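Local coordinates for protein alginate lyase (Bacteroides ovatus, PDB 3NNB) that probably depolymerises alginate by beta-elimination, cutting the glycosidic links between its uronic acid units, at residues A[248-252]-A[253-257]; A[213-216]-A[217-220]; A[280-283]-A[284-287]. All coordinates share one frame; numbering follows the deposited sequence. Where two conformers were deposited one is given.

Contact 1. Residues A[248-252]-A[253-257]; sequences QEFPE and KRLFA
Two amides converge on the carbonyl of Phe250. Arg254 N reaches Phe250 O at 2.9 Å and Leu255 N reaches the same oxygen at 3.3 Å, the two donors coming from opposite faces of the carbonyl plane. The first bond is that of an ordinary helical turn and the second spans one residue more. The wider spacing persists in the next bond, from Phe256 N to Pro251 O at 2.8 Å, with Phe256 N lying almost in line with the C=O bond. A pi-type turn thus follows the proline kink in helix 240-258: Pro251 has no N-H to offer the turn before it. This helix belongs to an alginate lyase of the six-hairpin clan, whose members are built from helical hairpins wrapped into an alpha/alpha barrel.

Phe250 has CG anti to its nitrogen (chi1 -178°), which brings its ring against the stem of Arg254, whose CB sits over one face, 4.1 Å from the ring centroid. The two side chains cross at about a right angle, ring and guanidinium planes 62° apart. The same ring offers CE2 to Leu255 CD2 at 3.7 Å. Beyond CB and CG of Arg254, its guanidinium turns away to a salt bridge with Asp227 on helix 221-236. Further along, Pro251 O lies over one face of the Phe256 ring, and Pro251 CB makes an off-centre CH-pi contact with that ring, 4.2 Å from its centroid. Glu249 and Lys253 run side by side, yet Glu249 OE1 and Lys253 NZ remain 4.2 Å apart, beyond a salt bridge; the carboxylate pairs instead with Lys245, one turn earlier.

Contact 2. Residues A[213-216]-A[217-220]; sequences AEEQ and RAKN
Arg217 folds back over the last turn of helix 210-216 and lays its guanidinium across the backbone of Ala213 and Glu214. In this conformer, one of two modelled, the bend at chi3 (-63°) returns the flat group to the helix surface, so that Ala213 O and Glu214 CA both lie over one of its faces. The approach is by van der Waals packing: Arg217 NH1 is 3.6 Å from Ala213 CB, and Arg217 NH2 is 3.7 Å from Glu214 CG. Glu214 is thus met through its methylenes, not its charge. Its carboxylate lies farther off, with Glu214 OE2 5.5 Å from Arg217 NH2, and its OE1 instead accepts a hydrogen bond from the backbone of Gly162.

The same turn shows how a helix runs out. Arg217 N still makes the regular bond to Ala213 O, at 3.0 Å, whereas Ala218 N takes the carbonyl three residues back, Glu215 O, at 3.1 Å. That donor stands well above the carbonyl plane, 70° out of it, and the chain then extends from Ala218. The Ala218 methyl follows its amide, with Ala218 CB packed 3.3 Å from Glu215 O.

The loop is short, for Asn220 is already the N-cap of helix 221-236, its OD1 accepting from His222 N. Helix 210-216 is tied to that next helix by Glu215 OE2, bonded to His222 ND1, and to helix 240-258 by Gln216 O, which receives NH2 of Arg254.

Contact 3. Residues A[280-283]-A[284-287]; sequences FNLG and HMLD
His284 N donates to Phe280 O at 3.1 Å, and Leu286 N to Leu282 O at 2.9 Å, two rungs of an unbroken alpha-helical ladder; Met285 N to Asn281 O and Asp287 N to Gly283 O complete the set. This regularity fixes how side chains one turn apart meet. A chi1 of -169° sets CG of Phe280 beside its own carbonyl carbon and carries the ring out beside the helix, where His284 turns an edge toward it. The result is a T-shaped pair with centroids 4.3 Å apart and planes inclined by 64°, in which His284 CE1 points at the middle of the phenyl face. Phe280 O also lies over the imidazole, 3.2 Å above the middle of its plane. Tyr169 meets the same ring.

Helix 274-293 is buried along this contact, among helices 221-236, 310-317 and 336-351, consistent with a place in the helical barrel of the family. A glycerol, probably from the crystallisation liquor, lies beside Phe280 and may mark a pocket. A water links the next position to the imidazole: it donates to Asn281 OD1 at 2.7 Å and is also 2.7 Å from His284 ND1, in the plane of the ring. Replacing Phe280 by alanine would probably open a gap beside His284 CE1 and leave the imidazole held less firmly on that side. Asn281 ND2 bonds to Gln265 and Gln258, and Met285 CE rests 3.7 Å from that nitrogen. Met285, a selenomethionine here, also sets its SE against Leu282 CD2 at 3.9 Å, and Leu282 packs onward against helix 310-317. Asp287 is engaged by Arg349 and Tyr169.

Overall arrangement
The three contacts differ in depth and in chemistry. Contact 3 is a buried one, its centre about 9 Å from that of the chain, and combines an aromatic pair with an ordered water; contact 1 is partly buried, and contact 2 lies at the surface, where a long arginine covers a helix end. Contacts 1 and 3 both fall within single helices, one distorted by a proline and one regular, whereas contact 2 follows a helix into a loop. Contact 1 touches both others: the end of Arg254 bridges it to the last turn of contact 2, and Leu255 CD2 packs on Met285 CG of contact 3 at 3.8 Å. Contacts 2 and 3 do not touch.

Contact 1. Residues A[248-252]-A[253-257]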
ATOM      1  N   GLN A 248     -19.607  -1.348  -1.804  1.00 10.37           N
ATOM      2  CA  GLN A 248     -20.864  -1.720  -1.169  1.00 13.48           C
ATOM      3  C   GLN A 248     -20.825  -3.094  -0.553  1.00 11.11           C
ATOM      4  O   GLN A 248     -21.443  -3.305   0.477  1.00 13.33           O
ATOM      5  CB  GLN A 248     -22.023  -1.528  -2.157  1.00 15.95           C
ATOM      6  CG  GLN A 248     -22.257   0.004  -2.320  1.00 19.70           C
ATOM      7  CD  GLN A 248     -23.201   0.396  -3.428  1.00 33.69           C
ATOM      8  OE1 GLN A 248     -23.603  -0.427  -4.254  1.00 35.34           O
ATOM      9  NE2 GLN A 248     -23.522   1.687  -3.479  1.00 33.57           N
ATOM     10  N   GLU A 249     -20.047  -3.997  -1.134  1.00  9.87           N
ATOM     11  CA  GLU A 249     -19.890  -5.345  -0.611  1.00 10.35           C
ATOM     12  C   GLU A 249     -18.841  -5.492   0.495  1.00 10.55           C
ATOM     13  O   GLU A 249     -18.789  -6.524   1.194  1.00 10.60           O
ATOM     14  CB  GLU A 249     -19.574  -6.304  -1.751  1.00 10.79           C
ATOM     15  CG  GLU A 249     -20.707  -6.399  -2.730  1.00 13.55           C
ATOM     16  CD  GLU A 249     -20.435  -7.362  -3.877  1.00 21.91           C
ATOM     17  OE1 GLU A 249     -19.341  -7.966  -3.978  1.00 23.62           O
ATOM     18  OE2 GLU A 249     -21.364  -7.513  -4.677  1.00 31.44           O
ATOM     19  N   PHE A 250     -18.008  -4.458   0.660  1.00  9.27           N
ATOM     20  CA  PHE A 250     -16.830  -4.538   1.532  1.00  7.21           C
ATOM     21  C   PHE A 250     -17.153  -4.778   3.028  1.00  8.41           C
ATOM     22  O   PHE A 250     -16.511  -5.613   3.658  1.00  8.85           O
ATOM     23  CB  PHE A 250     -15.945  -3.310   1.275  1.00  8.20           C
ATOM     24  CG  PHE A 250     -14.663  -3.238   2.058  1.00  8.07           C
ATOM     25  CD1 PHE A 250     -13.487  -3.814   1.554  1.00  8.05           C
ATOM     26  CD2 PHE A 250     -14.601  -2.526   3.242  1.00  9.08           C
ATOM     27  CE1 PHE A 250     -12.304  -3.680   2.230  1.00  9.65           C
ATOM     28  CE2 PHE A 250     -13.423  -2.406   3.919  1.00  8.81           C
ATOM     29  CZ  PHE A 250     -12.271  -2.945   3.383  1.00  6.30           C
ATOM     30  N   PRO A 251     -18.180  -4.131   3.577  1.00  7.18           N
ATOM     31  CA  PRO A 251     -18.425  -4.397   5.020  1.00  9.55           C
ATOM     32  C   PRO A 251     -18.735  -5.848   5.313  1.00 10.81           C
ATOM     33  O   PRO A 251     -18.097  -6.447   6.196  1.00 10.33           O
ATOM     34  CB  PRO A 251     -19.610  -3.465   5.337  1.00 11.12           C
ATOM     35  CG  PRO A 251     -19.365  -2.287   4.368  1.00 10.34           C
ATOM     36  CD  PRO A 251     -18.990  -2.980   3.103  1.00  9.50           C
ATOM     37  N   GLU A 252     -19.665  -6.456   4.581  1.00 10.53           N
ATOM     38  CA  GLU A 252     -20.026  -7.844   4.838  0.50 11.54           C
ATOM     39  C   GLU A 252     -18.923  -8.813   4.436  1.00 10.23           C
ATOM     40  O   GLU A 252     -18.648  -9.755   5.152  1.00 12.76           O
ATOM     41  CB  GLU A 252     -21.342  -8.215   4.131  0.50 13.98           C
ATOM     42  CG  GLU A 252     -22.556  -7.534   4.734  0.50 24.03           C
ATOM     43  CD  GLU A 252     -23.856  -7.905   4.035  0.50 29.26           C
ATOM     44  OE1 GLU A 252     -24.076  -9.101   3.747  0.50 29.36           O
ATOM     45  OE2 GLU A 252     -24.660  -6.989   3.792  0.50 38.54           O
ATOM     46  N   LYS A 253     -18.252  -8.562   3.307  1.00  9.96           N
ATOM     47  CA  LYS A 253     -17.253  -9.489   2.796  1.00  9.19           C
ATOM     48  C   LYS A 253     -15.952  -9.470   3.590  1.00 10.40           C
ATOM     49  O   LYS A 253     -15.322 -10.534   3.789  1.00 10.34           O
ATOM     50  CB  LYS A 253     -16.949  -9.181   1.335  1.00 11.67           C
ATOM     51  CG  LYS A 253     -16.134 -10.248   0.623  1.00 15.21           C
ATOM     52  CD  LYS A 253     -15.894  -9.880  -0.868  1.00 16.84           C
ATOM     53  CE  LYS A 253     -17.160  -9.798  -1.681  1.00 24.63           C
ATOM     54  NZ  LYS A 253     -17.923 -11.092  -1.631  1.00 38.64           N
ATOM     55  N   ARG A 254     -15.587  -8.282   4.075  1.00  7.22           N
ATOM     56  CA  ARG A 254     -14.260  -8.070   4.682  1.00  8.84           C
ATOM     57  C   ARG A 254     -14.349  -7.648   6.157  1.00  8.90           C
ATOM     58  O   ARG A 254     -13.837  -8.329   7.031  1.00  9.88           O
ATOM     59  CB  ARG A 254     -13.431  -7.046   3.898  1.00  9.21           C
ATOM     60  CG  ARG A 254     -13.315  -7.344   2.418  1.00  8.12           C
ATOM     61  CD  ARG A 254     -12.697  -8.713   2.108  1.00  6.63           C
ATOM     62  NE  ARG A 254     -12.677  -8.920   0.662  1.00  8.12           N
ATOM     63  CZ  ARG A 254     -12.232 -10.016   0.060  1.00  8.35           C
ATOM     64  NH1 ARG A 254     -11.837 -11.060   0.757  1.00 10.57           N
ATOM     65  NH2 ARG A 254     -12.197 -10.056  -1.254  1.00  9.37           N
ATOM     66  N   LEU A 255     -15.025  -6.540   6.453  1.00  7.45           N
ATOM     67  CA  LEU A 255     -15.009  -6.041   7.820  1.00  8.24           C
ATOM     68  C   LEU A 255     -15.672  -7.002   8.795  1.00  9.01           C
ATOM     69  O   LEU A 255     -15.152  -7.270   9.863  1.00  9.35           O
ATOM     70  CB  LEU A 255     -15.709  -4.666   7.947  1.00 10.31           C
ATOM     71  CG  LEU A 255     -15.057  -3.543   7.135  1.00  7.10           C
ATOM     72  CD1 LEU A 255     -15.857  -2.265   7.285  1.00  7.18           C
ATOM     73  CD2 LEU A 255     -13.544  -3.319   7.468  1.00  9.06           C
ATOM     74  N   PHE A 256     -16.862  -7.489   8.451  1.00  8.68           N
ATOM     75  CA  PHE A 256     -17.619  -8.277   9.430  1.00  8.28           C
ATOM     76  C   PHE A 256     -17.088  -9.717   9.487  1.00  9.92           C
ATOM     77  O   PHE A 256     -17.380 -10.459  10.442  1.00 11.96           O
ATOM     78  CB  PHE A 256     -19.129  -8.258   9.142  1.00  8.72           C
ATOM     79  CG  PHE A 256     -19.744  -6.866   9.036  1.00  8.60           C
ATOM     80  CD1 PHE A 256     -19.161  -5.745   9.621  1.00 11.14           C
ATOM     81  CD2 PHE A 256     -20.935  -6.688   8.329  1.00 13.13           C
ATOM     82  CE1 PHE A 256     -19.732  -4.470   9.495  1.00 12.05           C
ATOM     83  CE2 PHE A 256     -21.507  -5.408   8.219  1.00 12.82           C
ATOM     84  CZ  PHE A 256     -20.914  -4.331   8.794  1.00 10.86           C
ATOM     85  N   ALA A 257     -16.352 -10.115   8.462  1.00  9.31           N
ATOM     86  CA  ALA A 257     -15.736 -11.423   8.420  1.00  9.27           C
ATOM     87  C   ALA A 257     -14.471 -11.442   9.308  1.00 10.56           C
ATOM     88  O   ALA A 257     -14.220 -12.428   9.994  1.00 11.87           O
ATOM     89  CB  ALA A 257     -15.382 -11.794   6.989  1.00 12.25           C
TER

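Contact 2. Residues A[213-216]-A[217-220]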
ATOM      1  N   ALA A 213      -7.788 -14.743  -8.248  1.00  8.44           N
ATOM      2  CA  ALA A 213      -8.938 -15.262  -7.559  1.00  8.93           C
ATOM      3  C   ALA A 213      -8.574 -15.819  -6.198  1.00  8.20           C
ATOM      4  O   ALA A 213      -9.368 -15.701  -5.250  1.00 10.26           O
ATOM      5  CB  ALA A 213      -9.645 -16.377  -8.419  1.00 10.18           C
ATOM      6  N   GLU A 214      -7.380 -16.433  -6.092  1.00  7.41           N
ATOM      7  CA  GLU A 214      -6.863 -16.937  -4.815  0.50 10.57           C
ATOM      8  C   GLU A 214      -6.782 -15.785  -3.798  1.00  8.84           C
ATOM      9  O   GLU A 214      -7.130 -15.946  -2.614  1.00 10.75           O
ATOM     10  CB  GLU A 214      -5.470 -17.619  -4.960  0.50 12.69           C
ATOM     11  CG  GLU A 214      -5.313 -18.707  -6.068  0.50 20.41           C
ATOM     12  CD  GLU A 214      -3.852 -19.166  -6.263  0.50 24.89           C
ATOM     13  OE1 GLU A 214      -3.065 -18.874  -5.344  0.50 10.22           O
ATOM     14  OE2 GLU A 214      -3.484 -19.793  -7.316  0.50 13.95           O
ATOM     15  N   GLU A 215      -6.306 -14.622  -4.242  1.00  8.86           N
ATOM     16  CA  GLU A 215      -6.210 -13.454  -3.355  1.00  7.56           C
ATOM     17  C   GLU A 215      -7.587 -12.924  -2.980  1.00  7.22           C
ATOM     18  O   GLU A 215      -7.850 -12.533  -1.843  1.00 10.05           O
ATOM     19  CB  GLU A 215      -5.387 -12.339  -4.015  1.00  7.56           C
ATOM     20  CG  GLU A 215      -5.007 -11.211  -3.028  1.00  8.01           C
ATOM     21  CD  GLU A 215      -3.820 -11.539  -2.114  1.00  9.53           C
ATOM     22  OE1 GLU A 215      -3.666 -12.730  -1.727  1.00  9.53           O
ATOM     23  OE2 GLU A 215      -3.087 -10.570  -1.752  1.00  8.62           O
ATOM     24  N   GLN A 216      -8.482 -12.889  -3.967  1.00  8.02           N
ATOM     25  CA  GLN A 216      -9.830 -12.391  -3.739  0.80  8.61           C
ATOM     26  C   GLN A 216     -10.525 -13.201  -2.635  1.00  8.85           C
ATOM     27  O   GLN A 216     -11.251 -12.638  -1.834  1.00  9.26           O
ATOM     28  CB  GLN A 216     -10.654 -12.406  -5.030  0.80  9.97           C
ATOM     29  CG  GLN A 216     -12.012 -11.687  -4.914  0.80  9.04           C
ATOM     30  CD  GLN A 216     -13.132 -12.535  -4.297  0.80 13.74           C
ATOM     31  OE1 GLN A 216     -13.146 -13.766  -4.416  0.80 13.54           O
ATOM     32  NE2 GLN A 216     -14.073 -11.858  -3.591  0.80 15.87           N
ATOM     33  N   ARG A 217     -10.287 -14.521  -2.606  1.00  8.82           N
ATOM     34  CA  ARG A 217     -10.908 -15.454  -1.660  0.70 11.54           C
ATOM     35  C   ARG A 217     -10.253 -15.474  -0.307  1.00  9.73           C
ATOM     36  O   ARG A 217     -10.746 -16.152   0.602  1.00 10.71           O
ATOM     37  CB  ARG A 217     -10.808 -16.901  -2.180  0.70 12.66           C
ATOM     38  CG  ARG A 217     -11.574 -17.212  -3.447  0.70 19.32           C
ATOM     39  CD  ARG A 217     -11.625 -18.746  -3.650  0.70 18.16           C
ATOM     40  NE  ARG A 217     -10.309 -19.380  -3.846  0.70 28.08           N
ATOM     41  CZ  ARG A 217      -9.726 -19.561  -5.040  0.70 24.11           C
ATOM     42  NH1 ARG A 217     -10.329 -19.139  -6.148  0.70 29.82           N
ATOM     43  NH2 ARG A 217      -8.534 -20.155  -5.132  0.70 26.06           N
ATOM     44  N   ALA A 218      -9.082 -14.828  -0.188  1.00  9.47           N
ATOM     45  CA  ALA A 218      -8.327 -14.858   1.056  1.00  8.35           C
ATOM     46  C   ALA A 218      -9.135 -14.289   2.220  1.00  7.50           C
ATOM     47  O   ALA A 218      -9.869 -13.325   2.079  1.00  7.17           O
ATOM     48  CB  ALA A 218      -6.957 -14.123   0.906  1.00  6.96           C
ATOM     49  N   LYS A 219      -9.021 -14.934   3.381  1.00  9.21           N
ATOM     50  CA  LYS A 219      -9.810 -14.610   4.543  1.00  9.36           C
ATOM     51  C   LYS A 219      -9.205 -13.556   5.466  1.00  7.76           C
ATOM     52  O   LYS A 219      -9.863 -13.096   6.404  1.00  9.10           O
ATOM     53  CB  LYS A 219     -10.040 -15.885   5.349  1.00 11.24           C
ATOM     54  CG  LYS A 219     -10.817 -16.937   4.565  1.00 14.50           C
ATOM     55  CD  LYS A 219     -11.255 -18.088   5.456  1.00 25.65           C
ATOM     56  CE  LYS A 219     -11.956 -19.168   4.629  1.00 39.83           C
ATOM     57  NZ  LYS A 219     -13.097 -18.594   3.850  1.00 44.30           N
ATOM     58  N   ASN A 220      -7.956 -13.194   5.218  1.00  7.14           N
ATOM     59  CA  ASN A 220      -7.199 -12.287   6.095  1.00  7.98           C
ATOM     60  C   ASN A 220      -6.873 -10.983   5.376  1.00  7.74           C
ATOM     61  O   ASN A 220      -7.528 -10.591   4.421  1.00  7.38           O
ATOM     62  CB  ASN A 220      -5.940 -12.985   6.654  1.00  8.89           C
ATOM     63  CG  ASN A 220      -4.876 -13.195   5.615  1.00  9.44           C
ATOM     64  OD1 ASN A 220      -5.152 -13.081   4.401  1.00  8.40           O
ATOM     65  ND2 ASN A 220      -3.640 -13.470   6.054  1.00 11.77           N
TER

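Contact 3. Residues A[280-283]-A[284-287]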
ATOM      1  N   PHE A 280      -1.413  -3.127   9.865  1.00  6.12           N
ATOM      2  CA  PHE A 280      -1.421  -3.271   8.397  1.00  7.08           C
ATOM      3  C   PHE A 280      -2.856  -3.332   7.901  1.00  7.53           C
ATOM      4  O   PHE A 280      -3.250  -2.572   6.994  1.00  6.68           O
ATOM      5  CB  PHE A 280      -0.689  -4.570   8.079  1.00  8.27           C
ATOM      6  CG  PHE A 280      -0.327  -4.811   6.607  1.00  7.89           C
ATOM      7  CD1 PHE A 280       0.572  -4.006   5.937  1.00  8.93           C
ATOM      8  CD2 PHE A 280      -0.825  -5.933   5.950  1.00  8.67           C
ATOM      9  CE1 PHE A 280       0.964  -4.311   4.626  1.00 11.35           C
ATOM     10  CE2 PHE A 280      -0.455  -6.230   4.658  1.00  8.42           C
ATOM     11  CZ  PHE A 280       0.439  -5.432   3.998  1.00  8.06           C
ATOM     12  N   ASN A 281      -3.667  -4.179   8.520  1.00  8.09           N
ATOM     13  CA  ASN A 281      -5.055  -4.357   8.079  1.00  6.35           C
ATOM     14  C   ASN A 281      -5.889  -3.126   8.406  1.00  7.73           C
ATOM     15  O   ASN A 281      -6.651  -2.687   7.590  1.00  8.61           O
ATOM     16  CB  ASN A 281      -5.659  -5.633   8.692  1.00  6.80           C
ATOM     17  CG  ASN A 281      -6.638  -6.337   7.796  1.00  7.27           C
ATOM     18  OD1 ASN A 281      -6.621  -6.200   6.571  1.00  8.24           O
ATOM     19  ND2 ASN A 281      -7.465  -7.196   8.399  1.00  6.42           N
ATOM     20  N   LEU A 282      -5.711  -2.565   9.603  1.00  7.06           N
ATOM     21  CA  LEU A 282      -6.426  -1.328   9.960  1.00  6.97           C
ATOM     22  C   LEU A 282      -6.086  -0.183   9.001  1.00  7.71           C
ATOM     23  O   LEU A 282      -6.977   0.599   8.605  1.00  7.59           O
ATOM     24  CB  LEU A 282      -6.121  -0.909  11.407  1.00  6.71           C
ATOM     25  CG  LEU A 282      -7.102  -1.354  12.463  1.00 11.17           C
ATOM     26  CD1 LEU A 282      -6.459  -1.213  13.855  1.00 11.81           C
ATOM     27  CD2 LEU A 282      -8.447  -0.553  12.304  1.00 10.67           C
ATOM     28  N   GLY A 283      -4.817  -0.051   8.631  1.00  7.93           N
ATOM     29  CA  GLY A 283      -4.427   1.002   7.674  1.00  7.52           C
ATOM     30  C   GLY A 283      -5.104   0.819   6.302  1.00  6.98           C
ATOM     31  O   GLY A 283      -5.507   1.788   5.663  1.00  8.87           O
ATOM     32  N   HIS A 284      -5.245  -0.418   5.867  1.00  6.51           N
ATOM     33  CA  HIS A 284      -5.908  -0.727   4.612  1.00  6.64           C
ATOM     34  C   HIS A 284      -7.426  -0.499   4.712  1.00  7.00           C
ATOM     35  O   HIS A 284      -8.072  -0.063   3.738  1.00  7.87           O
ATOM     36  CB  HIS A 284      -5.582  -2.123   4.148  1.00  6.46           C
ATOM     37  CG  HIS A 284      -4.129  -2.315   3.890  1.00  9.18           C
ATOM     38  ND1 HIS A 284      -3.542  -3.565   3.873  1.00  7.60           N
ATOM     39  CD2 HIS A 284      -3.132  -1.416   3.714  1.00  8.28           C
ATOM     40  CE1 HIS A 284      -2.242  -3.416   3.654  1.00  8.88           C
ATOM     41  NE2 HIS A 284      -1.968  -2.128   3.537  1.00  9.01           N
HETATM   42  N   MSE A 285      -7.988  -0.765   5.892  1.00  6.67           N
HETATM   43  CA  MSE A 285      -9.382  -0.413   6.157  1.00  7.23           C
HETATM   44  C   MSE A 285      -9.581   1.096   5.984  1.00  8.14           C
HETATM   45  O   MSE A 285     -10.533   1.528   5.367  1.00  7.55           O
HETATM   46  CB  MSE A 285      -9.827  -0.820   7.557  1.00  6.62           C
HETATM   47  CG  MSE A 285      -9.845  -2.332   7.762  1.00  8.23           C
HETATM   48 SE   MSE A 285     -10.144  -2.784   9.601  0.75  4.82          SE
HETATM   49  CE  MSE A 285      -9.894  -4.711   9.517  1.00 13.46           C
ATOM     50  N   LEU A 286      -8.690   1.872   6.570  1.00  7.62           N
ATOM     51  CA  LEU A 286      -8.739   3.331   6.471  1.00  6.86           C
ATOM     52  C   LEU A 286      -8.499   3.847   5.071  1.00  6.99           C
ATOM     53  O   LEU A 286      -9.104   4.835   4.661  1.00  7.95           O
ATOM     54  CB  LEU A 286      -7.834   3.985   7.509  1.00  7.39           C
ATOM     55  CG  LEU A 286      -8.215   3.726   8.974  1.00  7.27           C
ATOM     56  CD1 LEU A 286      -7.131   4.141   9.989  1.00  9.51           C
ATOM     57  CD2 LEU A 286      -9.496   4.503   9.330  1.00 13.05           C
ATOM     58  N   ASP A 287      -7.639   3.171   4.307  1.00  5.98           N
ATOM     59  CA  ASP A 287      -7.502   3.489   2.891  1.00  6.07           C
ATOM     60  C   ASP A 287      -8.842   3.293   2.166  1.00  7.50           C
ATOM     61  O   ASP A 287      -9.239   4.145   1.393  1.00  8.27           O
ATOM     62  CB  ASP A 287      -6.465   2.560   2.214  1.00  5.99           C
ATOM     63  CG  ASP A 287      -5.030   2.913   2.561  1.00  8.31           C
ATOM     64  OD1 ASP A 287      -4.704   4.027   3.004  1.00  8.75           O
ATOM     65  OD2 ASP A 287      -4.190   1.988   2.412  1.00 11.27           O
TER
HETATM   66  O   HOH W   1      -5.264  -5.573   4.372  1.00  8.55           O